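Local structure of kallistatin (Homo sapiens, 6F4V) at residues 209-212 and 217-220; 229-234 and 250-255; 175-180 and 268-273. The protein inhibits tissue kallikrein as a serpin, forming an equimolar, heat- and SDS-stable complex with the protease upon cleavage at its reactive site. All coordinates share one frame; numbering follows the deposited sequence.

Contact 1: residues 209-212 and 217-220. With Z9L (methyl 2,3,6-tri-O-sulfo-alpha-D-glucopyranoside), chain C.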
loop_
_atom_site.group_PDB
_atom_site.type_symbol
_atom_site.label_atom_id
_atom_site.label_comp_id
_atom_site.label_asym_id
_atom_site.label_seq_id
_atom_site.Cartn_x
_atom_site.Cartn_y
_atom_site.Cartn_z
ATOM N N TYR A 209 -13.041 19.871 -3.102
ATOM C CA TYR A 209 -12.087 20.240 -2.052
ATOM C C TYR A 209 -12.743 21.007 -0.916
ATOM O O TYR A 209 -13.822 21.572 -1.070
ATOM C CB TYR A 209 -10.889 21.041 -2.615
ATOM C CG TYR A 209 -11.262 22.422 -3.145
ATOM C CD1 TYR A 209 -11.906 22.564 -4.371
ATOM C CD2 TYR A 209 -10.973 23.577 -2.409
ATOM C CE1 TYR A 209 -12.253 23.818 -4.855
ATOM C CE2 TYR A 209 -11.323 24.836 -2.876
ATOM C CZ TYR A 209 -11.967 24.943 -4.107
ATOM O OH TYR A 209 -12.294 26.177 -4.595
ATOM N N LEU A 210 -12.084 20.977 0.241
ATOM C CA LEU A 210 -12.546 21.717 1.405
ATOM C C LEU A 210 -11.369 22.245 2.183
ATOM O O LEU A 210 -10.250 21.681 2.125
ATOM C CB LEU A 210 -13.419 20.845 2.295
ATOM C CG LEU A 210 -12.803 19.570 2.863
ATOM C CD1 LEU A 210 -11.986 19.772 4.138
ATOM C CD2 LEU A 210 -13.928 18.571 3.110
ATOM N N HIS A 211 -11.624 23.338 2.894
ATOM C CA HIS A 211 -10.716 23.848 3.921
ATOM C C HIS A 211 -11.350 23.460 5.242
ATOM O O HIS A 211 -12.461 23.918 5.576
ATOM C CB HIS A 211 -10.546 25.366 3.780
ATOM C CG HIS A 211 -10.158 25.808 2.402
ATOM N ND1 HIS A 211 -8.948 25.479 1.821
ATOM C CD2 HIS A 211 -10.818 26.567 1.486
ATOM C CE1 HIS A 211 -8.878 26.022 0.613
ATOM N NE2 HIS A 211 -10.001 26.684 0.385
ATOM N N ASP A 212 -10.691 22.571 5.983
ATOM C CA ASP A 212 -11.304 21.941 7.146
ATOM C C ASP A 212 -11.423 23.026 8.249
ATOM O O ASP A 212 -10.439 23.734 8.548
ATOM C CB ASP A 212 -10.453 20.738 7.593
ATOM C CG ASP A 212 -11.176 19.791 8.520
ATOM O OD1 ASP A 212 -11.904 20.246 9.439
ATOM O OD2 ASP A 212 -10.966 18.556 8.394
ATOM N N CYS A 217 -5.943 21.998 7.920
ATOM C CA CYS A 217 -5.623 21.419 6.625
ATOM C C CYS A 217 -6.712 21.687 5.621
ATOM O O CYS A 217 -7.828 22.070 5.981
ATOM C CB CYS A 217 -5.388 19.892 6.740
ATOM S SG CYS A 217 -6.853 18.896 7.088
ATOM N N SER A 218 -6.341 21.545 4.346
ATOM C CA SER A 218 -7.284 21.412 3.256
ATOM C C SER A 218 -7.208 20.005 2.673
ATOM O O SER A 218 -6.207 19.328 2.806
ATOM C CB SER A 218 -6.979 22.450 2.175
ATOM O OG SER A 218 -7.089 23.777 2.680
ATOM N N VAL A 219 -8.269 19.579 2.014
ATOM C CA VAL A 219 -8.354 18.246 1.435
ATOM C C VAL A 219 -8.919 18.381 0.027
ATOM O O VAL A 219 -9.945 19.025 -0.176
ATOM C CB VAL A 219 -9.265 17.333 2.291
ATOM C CG1 VAL A 219 -9.369 15.922 1.708
ATOM C CG2 VAL A 219 -8.769 17.278 3.742
ATOM N N LEU A 220 -8.220 17.785 -0.929
ATOM C CA LEU A 220 -8.621 17.703 -2.334
ATOM C C LEU A 220 -8.870 16.256 -2.633
ATOM O O LEU A 220 -8.026 15.416 -2.295
ATOM C CB LEU A 220 -7.463 18.202 -3.216
ATOM C CG LEU A 220 -7.578 17.962 -4.734
ATOM C CD1 LEU A 220 -8.785 18.681 -5.330
ATOM C CD2 LEU A 220 -6.317 18.453 -5.413
HETATM O O4 Z9L C . -20.837 22.419 10.921
HETATM C C4 Z9L C . -19.830 23.444 11.177
HETATM C C5 Z9L C . -18.378 22.990 10.971
HETATM O O5 Z9L C . -17.479 24.112 11.266
HETATM C C6 Z9L C . -18.076 22.521 9.578
HETATM O O6 Z9L C . -16.686 22.344 9.440
HETATM S S1 Z9L C . -16.238 21.313 8.213
HETATM O O7 Z9L C . -16.760 19.801 8.673
HETATM O O11 Z9L C . -14.602 21.339 8.040
HETATM O O15 Z9L C . -16.995 21.783 6.809
HETATM C C3 Z9L C . -19.992 23.803 12.629
HETATM O O3 Z9L C . -21.283 24.476 12.742
HETATM S S2 Z9L C . -22.254 23.948 13.975
HETATM O O8 Z9L C . -23.671 24.803 13.952
HETATM O O9 Z9L C . -21.473 24.197 15.427
HETATM O O10 Z9L C . -22.553 22.334 13.786
HETATM C C2 Z9L C . -18.931 24.641 13.285
HETATM O O2 Z9L C . -19.294 26.038 13.246
HETATM S S3 Z9L C . -18.874 27.037 14.523
HETATM O O12 Z9L C . -19.750 28.434 14.319
HETATM O O13 Z9L C . -17.268 27.408 14.459
HETATM O O14 Z9L C . -19.226 26.350 16.001
HETATM C C1 Z9L C . -17.507 24.504 12.707
HETATM O O1 Z9L C . -16.809 23.570 13.435
HETATM C C7 Z9L C . -15.378 23.644 13.408
HETATM O O HOH W 1 -8.408 24.951 7.055
#
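The antiparallel hairpin of strands 206-211 and 217-223 carries this contact, and D212 at its turn end belongs to the glycan pocket. L210 and V219 form the hydrogen-bonded pair: L210 N gives to V219 O at 2.9 Å, and V219 N returns a bond of the same kind to L210 O. Y209 with L220 and H211 with S218 are the non-hydrogen-bonded pairs on each side of it. D212 N reaches C217 O at 2.9 Å, and a water that donates to both D212 O and C217 O spans the mouth of the turn.

On the face with Y209, H211 ND1 and S218 OG lie 2.7 Å apart in a nearly straight hydrogen bond, the hydroxyl sitting at the ring edge in its plane. S218 and, at NE2, the backbone of the other protein chain together help fix the turn of the imidazole. CG of H211 stands anti to the carbonyl carbon (chi1 -52°), which turns the ND1 edge toward the serine hydroxyl across the strands.

In serpin sheet B, to which the hairpin belongs, the reverse face meets helix 249-258. There the side chains of L210 and V219 lie side by side, CD1 to CG2 at 4.1 Å, and V219 packs on W255. The carboxylate of D212 is divided: OD1 takes the N-H of Y214, and OD2 accepts from W255 NE1 and pairs with R254. That arginine probably offsets the acid's charge beside the sulfated sugar, whose O11 lies 3.2 Å from D212 OD1.

Contact 2: residues 229-234 and 250-255. With Z9L (methyl 2,3,6-tri-O-sulfo-alpha-D-glucopyranoside), chain C.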
loop_
_atom_site.group_PDB
_atom_site.type_symbol
_atom_site.label_atom_id
_atom_site.label_comp_id
_atom_site.label_asym_id
_atom_site.label_seq_id
_atom_site.Cartn_x
_atom_site.Cartn_y
_atom_site.Cartn_z
ATOM N N THR A 229 -10.010 6.887 -6.510
ATOM C CA THR A 229 -9.853 8.295 -6.197
ATOM C C THR A 229 -8.553 8.472 -5.429
ATOM O O THR A 229 -7.998 7.501 -4.909
ATOM C CB THR A 229 -10.976 8.801 -5.269
ATOM O OG1 THR A 229 -11.087 7.929 -4.118
ATOM C CG2 THR A 229 -12.277 8.825 -5.985
ATOM N N VAL A 230 -8.102 9.701 -5.332
ATOM C CA VAL A 230 -6.979 10.036 -4.456
ATOM C C VAL A 230 -7.356 11.252 -3.634
ATOM O O VAL A 230 -7.874 12.237 -4.166
ATOM C CB VAL A 230 -5.651 10.247 -5.245
ATOM C CG1 VAL A 230 -5.746 11.348 -6.291
ATOM C CG2 VAL A 230 -4.473 10.533 -4.312
ATOM N N PHE A 231 -7.038 11.192 -2.336
ATOM C CA PHE A 231 -7.075 12.335 -1.469
ATOM C C PHE A 231 -5.665 12.882 -1.293
ATOM O O PHE A 231 -4.743 12.147 -0.879
ATOM C CB PHE A 231 -7.642 11.952 -0.101
ATOM C CG PHE A 231 -9.030 11.404 -0.150
ATOM C CD1 PHE A 231 -9.256 10.094 -0.506
ATOM C CD2 PHE A 231 -10.113 12.214 0.161
ATOM C CE1 PHE A 231 -10.533 9.577 -0.561
ATOM C CE2 PHE A 231 -11.409 11.699 0.135
ATOM C CZ PHE A 231 -11.615 10.391 -0.255
ATOM N N PHE A 232 -5.514 14.176 -1.593
ATOM C CA PHE A 232 -4.343 14.931 -1.293
ATOM C C PHE A 232 -4.707 15.857 -0.121
ATOM O O PHE A 232 -5.561 16.741 -0.254
ATOM C CB PHE A 232 -3.875 15.754 -2.502
ATOM C CG PHE A 232 -3.338 14.934 -3.661
ATOM C CD1 PHE A 232 -2.167 14.211 -3.546
ATOM C CD2 PHE A 232 -4.002 14.896 -4.877
ATOM C CE1 PHE A 232 -1.652 13.500 -4.628
ATOM C CE2 PHE A 232 -3.505 14.183 -5.948
ATOM C CZ PHE A 232 -2.343 13.472 -5.818
ATOM N N ILE A 233 -4.054 15.627 1.014
ATOM C CA ILE A 233 -4.326 16.323 2.252
ATOM C C ILE A 233 -3.158 17.234 2.519
ATOM O O ILE A 233 -2.010 16.805 2.577
ATOM C CB ILE A 233 -4.549 15.354 3.407
ATOM C CG1 ILE A 233 -5.747 14.463 3.076
ATOM C CG2 ILE A 233 -4.801 16.114 4.697
ATOM C CD1 ILE A 233 -5.526 13.018 3.428
ATOM N N LEU A 234 -3.481 18.518 2.625
ATOM C CA LEU A 234 -2.486 19.577 2.704
ATOM C C LEU A 234 -2.536 20.249 4.075
ATOM O O LEU A 234 -3.349 21.148 4.271
ATOM C CB LEU A 234 -2.776 20.595 1.612
ATOM C CG LEU A 234 -1.754 21.725 1.459
ATOM C CD1 LEU A 234 -0.367 21.184 1.154
ATOM C CD2 LEU A 234 -2.206 22.675 0.370
ATOM N N GLU A 250 -11.897 6.714 10.214
ATOM C CA GLU A 250 -13.039 7.570 10.506
ATOM C C GLU A 250 -12.844 8.981 9.953
ATOM O O GLU A 250 -13.777 9.567 9.422
ATOM C CB GLU A 250 -13.340 7.612 12.025
ATOM C CG GLU A 250 -13.763 6.262 12.593
ATOM C CD GLU A 250 -12.637 5.227 12.725
ATOM O OE1 GLU A 250 -11.430 5.588 12.788
ATOM O OE2 GLU A 250 -12.975 4.017 12.786
ATOM N N MET A 251 -11.626 9.513 10.029
ATOM C CA MET A 251 -11.360 10.828 9.477
ATOM C C MET A 251 -11.439 10.807 7.937
ATOM O O MET A 251 -12.007 11.729 7.336
ATOM C CB MET A 251 -10.004 11.347 9.918
ATOM C CG MET A 251 -9.727 12.798 9.600
ATOM S SD MET A 251 -10.966 13.906 10.279
ATOM C CE MET A 251 -10.651 13.757 12.029
ATOM N N LEU A 252 -10.885 9.763 7.314
ATOM C CA LEU A 252 -10.967 9.643 5.851
ATOM C C LEU A 252 -12.442 9.631 5.409
ATOM O O LEU A 252 -12.810 10.313 4.464
ATOM C CB LEU A 252 -10.254 8.381 5.373
ATOM C CG LEU A 252 -10.174 8.240 3.843
ATOM C CD1 LEU A 252 -9.284 9.340 3.257
ATOM C CD2 LEU A 252 -9.684 6.843 3.507
ATOM N N MET A 253 -13.277 8.895 6.140
ATOM C CA MET A 253 -14.712 8.844 5.828
ATOM C C MET A 253 -15.423 10.143 6.064
ATOM O O MET A 253 -16.301 10.503 5.290
ATOM C CB MET A 253 -15.400 7.681 6.535
ATOM C CG MET A 253 -15.018 6.346 5.860
ATOM S SD MET A 253 -15.443 6.237 4.085
ATOM C CE MET A 253 -13.867 6.438 3.263
ATOM N N ARG A 254 -15.014 10.872 7.087
ATOM C CA ARG A 254 -15.544 12.212 7.302
ATOM C C ARG A 254 -15.256 13.094 6.108
ATOM O O ARG A 254 -16.185 13.733 5.574
ATOM C CB ARG A 254 -15.007 12.837 8.612
ATOM C CG ARG A 254 -15.269 14.318 8.748
ATOM C CD ARG A 254 -14.947 14.889 10.140
ATOM N NE ARG A 254 -15.030 16.344 10.035
ATOM C CZ ARG A 254 -14.033 17.169 9.725
ATOM N NH1 ARG A 254 -12.772 16.736 9.563
ATOM N NH2 ARG A 254 -14.291 18.469 9.603
ATOM N N TRP A 255 -13.985 13.169 5.698
ATOM C CA TRP A 255 -13.626 13.974 4.542
ATOM C C TRP A 255 -14.355 13.527 3.259
ATOM O O TRP A 255 -14.854 14.378 2.493
ATOM C CB TRP A 255 -12.128 13.947 4.296
ATOM C CG TRP A 255 -11.333 14.704 5.316
ATOM C CD1 TRP A 255 -11.680 15.865 5.964
ATOM C CD2 TRP A 255 -10.036 14.353 5.785
ATOM N NE1 TRP A 255 -10.676 16.246 6.807
ATOM C CE2 TRP A 255 -9.647 15.341 6.721
ATOM C CE3 TRP A 255 -9.161 13.305 5.503
ATOM C CZ2 TRP A 255 -8.392 15.324 7.362
ATOM C CZ3 TRP A 255 -7.913 13.244 6.186
ATOM C CH2 TRP A 255 -7.551 14.268 7.100
HETATM O O4 Z9L C . -20.837 22.419 10.921
HETATM C C4 Z9L C . -19.830 23.444 11.177
HETATM C C5 Z9L C . -18.378 22.990 10.971
HETATM O O5 Z9L C . -17.479 24.112 11.266
HETATM C C6 Z9L C . -18.076 22.521 9.578
HETATM O O6 Z9L C . -16.686 22.344 9.440
HETATM S S1 Z9L C . -16.238 21.313 8.213
HETATM O O7 Z9L C . -16.760 19.801 8.673
HETATM O O11 Z9L C . -14.602 21.339 8.040
HETATM O O15 Z9L C . -16.995 21.783 6.809
HETATM C C3 Z9L C . -19.992 23.803 12.629
HETATM O O3 Z9L C . -21.283 24.476 12.742
HETATM S S2 Z9L C . -22.254 23.948 13.975
HETATM O O8 Z9L C . -23.671 24.803 13.952
HETATM O O9 Z9L C . -21.473 24.197 15.427
HETATM O O10 Z9L C . -22.553 22.334 13.786
HETATM C C2 Z9L C . -18.931 24.641 13.285
HETATM O O2 Z9L C . -19.294 26.038 13.246
HETATM S S3 Z9L C . -18.874 27.037 14.523
HETATM O O12 Z9L C . -19.750 28.434 14.319
HETATM O O13 Z9L C . -17.268 27.408 14.459
HETATM O O14 Z9L C . -19.226 26.350 16.001
HETATM C C1 Z9L C . -17.507 24.504 12.707
HETATM O O1 Z9L C . -16.809 23.570 13.435
HETATM C C7 Z9L C . -15.378 23.644 13.408
#
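Helix 249-258 packs against strand 228-235 of serpin sheet B through two apolar pairs one helical turn apart. F231 and I233, two residues apart and therefore on the same face of the strand, both send their side chains to the helix; L252 and W255 receive them. No hydrogen bond crosses between the segments.

The first pair is a CH-pi contact. The CD1 methyl of L252 sits over one face of the F231 ring, 3.9 Å from the ring centroid and only 14° off its normal, with CD1 of the phenylalanine its nearest ring atom. L252 carries CG anti to the backbone N (chi1 -175°), and this lets one branch extend from the helix toward the strand. In the second pair the ring is on the helix: I233 CD1 meets W255 CZ3 at 3.7 Å, its CG2 lies near CH2, and the two side chains cross at about a right angle. One face of the same indole is covered by M251 CG, 3.5 Å above its plane and offset toward the rim, while its NE1 has D212 of the hairpin as polar partner, so the ring is gripped by both packing and a polar bond.

Beyond the strand's other edge the sheet continues into a strand of the other protein chain. Farther along the helix, R254, a residue of the glycan pocket, makes no contact with the strand and runs extended from CG to NE. Its NH1 gives a weak bond to the sulfur of M251, whereas NH2 donates to sulfate oxygen O7 of the bound sugar at 3.0 Å, with an N-H...O angle of 140°.

Contact 3: residues 175-180 and 268-273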
loop_
_atom_site.group_PDB
_atom_site.type_symbol
_atom_site.label_atom_id
_atom_site.label_comp_id
_atom_site.label_asym_id
_atom_site.label_seq_id
_atom_site.Cartn_x
_atom_site.Cartn_y
_atom_site.Cartn_z
ATOM N N LYS A 175 -9.620 14.786 -14.570
ATOM C CA LYS A 175 -9.329 16.198 -14.860
ATOM C C LYS A 175 -7.796 16.410 -14.960
ATOM O O LYS A 175 -7.140 16.830 -13.988
ATOM C CB LYS A 175 -9.932 17.073 -13.764
ATOM C CG LYS A 175 -11.462 17.064 -13.710
ATOM C CD LYS A 175 -11.967 17.497 -12.343
ATOM C CE LYS A 175 -13.458 17.211 -12.164
ATOM N NZ LYS A 175 -14.255 18.292 -12.774
ATOM N N PRO A 176 -7.227 16.082 -16.119
ATOM C CA PRO A 176 -5.783 16.161 -16.257
ATOM C C PRO A 176 -5.246 17.576 -16.394
ATOM O O PRO A 176 -6.018 18.538 -16.599
ATOM C CB PRO A 176 -5.503 15.378 -17.544
ATOM C CG PRO A 176 -6.747 15.504 -18.360
ATOM C CD PRO A 176 -7.881 15.603 -17.358
ATOM N N PHE A 177 -3.928 17.678 -16.269
ATOM C CA PHE A 177 -3.201 18.926 -16.381
ATOM C C PHE A 177 -2.652 19.020 -17.814
ATOM O O PHE A 177 -2.456 17.999 -18.489
ATOM C CB PHE A 177 -2.029 18.974 -15.401
ATOM C CG PHE A 177 -2.426 18.830 -13.955
ATOM C CD1 PHE A 177 -2.701 17.571 -13.405
ATOM C CD2 PHE A 177 -2.496 19.940 -13.126
ATOM C CE1 PHE A 177 -3.062 17.447 -12.070
ATOM C CE2 PHE A 177 -2.859 19.812 -11.796
ATOM C CZ PHE A 177 -3.135 18.566 -11.269
ATOM N N ILE A 178 -2.425 20.249 -18.261
ATOM C CA ILE A 178 -1.835 20.524 -19.591
ATOM C C ILE A 178 -0.346 20.700 -19.344
ATOM O O ILE A 178 0.082 21.591 -18.603
ATOM C CB ILE A 178 -2.532 21.749 -20.250
ATOM C CG1 ILE A 178 -4.014 21.428 -20.534
ATOM C CG2 ILE A 178 -1.861 22.157 -21.561
ATOM C CD1 ILE A 178 -4.926 22.643 -20.525
ATOM N N SER A 179 0.455 19.818 -19.924
ATOM C CA SER A 179 1.872 19.742 -19.592
ATOM C C SER A 179 2.686 20.977 -20.001
ATOM O O SER A 179 3.675 21.285 -19.354
ATOM C CB SER A 179 2.498 18.470 -20.156
ATOM O OG SER A 179 2.626 18.551 -21.557
ATOM N N SER A 180 2.242 21.710 -21.021
ATOM C CA SER A 180 2.876 23.010 -21.379
ATOM C C SER A 180 2.817 24.045 -20.237
ATOM O O SER A 180 3.610 24.974 -20.198
ATOM C CB SER A 180 2.246 23.589 -22.666
ATOM O OG SER A 180 0.917 24.025 -22.441
ATOM N N LEU A 268 -11.319 25.716 -8.991
ATOM C CA LEU A 268 -10.092 25.673 -8.240
ATOM C C LEU A 268 -8.905 26.008 -9.114
ATOM O O LEU A 268 -8.752 25.458 -10.201
ATOM C CB LEU A 268 -9.892 24.280 -7.676
ATOM C CG LEU A 268 -8.622 24.016 -6.885
ATOM C CD1 LEU A 268 -8.657 24.804 -5.606
ATOM C CD2 LEU A 268 -8.484 22.531 -6.558
ATOM N N GLU A 269 -8.035 26.849 -8.589
ATOM C CA GLU A 269 -6.703 27.006 -9.132
ATOM C C GLU A 269 -5.803 26.041 -8.363
ATOM O O GLU A 269 -5.591 26.235 -7.177
ATOM C CB GLU A 269 -6.234 28.445 -8.957
ATOM C CG GLU A 269 -4.874 28.746 -9.556
ATOM C CD GLU A 269 -4.339 30.088 -9.053
ATOM O OE1 GLU A 269 -5.156 31.022 -8.932
ATOM O OE2 GLU A 269 -3.136 30.211 -8.734
ATOM N N LEU A 270 -5.301 25.017 -9.051
ATOM C CA LEU A 270 -4.608 23.885 -8.418
ATOM C C LEU A 270 -3.178 23.817 -8.908
ATOM O O LEU A 270 -2.940 23.692 -10.104
ATOM C CB LEU A 270 -5.329 22.573 -8.767
ATOM C CG LEU A 270 -4.667 21.273 -8.323
ATOM C CD1 LEU A 270 -4.447 21.263 -6.819
ATOM C CD2 LEU A 270 -5.534 20.106 -8.733
ATOM N N HIS A 271 -2.236 23.917 -7.989
ATOM C CA HIS A 271 -0.827 23.737 -8.279
ATOM C C HIS A 271 -0.417 22.468 -7.583
ATOM O O HIS A 271 -0.524 22.390 -6.358
ATOM C CB HIS A 271 0.005 24.898 -7.720
ATOM C CG HIS A 271 -0.456 26.249 -8.172
ATOM N ND1 HIS A 271 0.268 27.032 -9.049
ATOM C CD2 HIS A 271 -1.563 26.962 -7.854
ATOM C CE1 HIS A 271 -0.384 28.167 -9.260
ATOM N NE2 HIS A 271 -1.491 28.151 -8.534
ATOM N N LEU A 272 0.058 21.488 -8.343
ATOM C CA LEU A 272 0.352 20.167 -7.806
ATOM C C LEU A 272 1.644 19.706 -8.422
ATOM O O LEU A 272 1.784 19.792 -9.641
ATOM C CB LEU A 272 -0.778 19.203 -8.117
ATOM C CG LEU A 272 -0.675 17.756 -7.579
ATOM C CD1 LEU A 272 -0.802 17.722 -6.059
ATOM C CD2 LEU A 272 -1.748 16.880 -8.228
ATOM N N PRO A 273 2.608 19.245 -7.609
ATOM C CA PRO A 273 3.852 18.882 -8.257
ATOM C C PRO A 273 3.746 17.631 -9.090
ATOM O O PRO A 273 2.938 16.733 -8.796
ATOM C CB PRO A 273 4.843 18.671 -7.100
ATOM C CG PRO A 273 4.135 19.095 -5.860
ATOM C CD PRO A 273 2.683 19.119 -6.145
#
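F177, in the loop between strands 159-172 and 183-188, crosses to L270 and L272 on strand 269-282, and its ring makes the whole contact. From CB, which points toward the strand, the side chain leaves with CG anti to the carbonyl carbon (chi1 -59°), and the meeting begins only in the outer half of the ring. CE1 comes within 4.1 Å of L272 CD2. On the other flank CE2 lies at the same distance from L270 CD2 and also near L270 CG. CZ, at the tip, sits against both CD2 methyls, in the notch between the leucines, 3.7 Å from that of L272 and 3.8 Å from that of L270, with L272 CB close by as well.

L270 and L272 are two residues apart in serpin sheet C, between strand 193-202 and a strand of the other protein chain, so both project from the same face, and each crosses the phenylalanine at about a right angle. Both hold CG anti to the backbone N, and each offers its CD2 methyl to the ring. H271, between them, turns to the opposite face, where its NE2 donates to E269 OE2 at 2.6 Å along the anti lone pair of the carboxylate. Around the ring, M200 and M222 also touch F177, and W173 packs edge-to-face with it.

An alanine in place of F177 is likely to open a gap beside the two leucines and deprive the loop of its apolar grip on this strand. With no polar atom exchanged between the segments, the contact rests on apolar packing and, probably, the exclusion of water, which specifies shape rather than bonding direction.

Followed from the N terminus, the chain first passes 175-180, the loop that opens contact 3, and returns to it only at 268-273, some 88 residues later. Everything in between lies inside that long closure. Contact 1 closes within it, as a short hairpin, and contact 2 opens afterwards and closes at the helix; these two stand in series, neither crossing the other. Strands 217-223 and 228-235 are neighbours in sheet B, so contacts 1 and 2 share it, and both touch the same sulfated sugar. Contact 3 brings in the start of strand 269-282, in sheet C, whose leucines pack on the sheet B strands: L220 meets L268 and L270, and F232 meets L272.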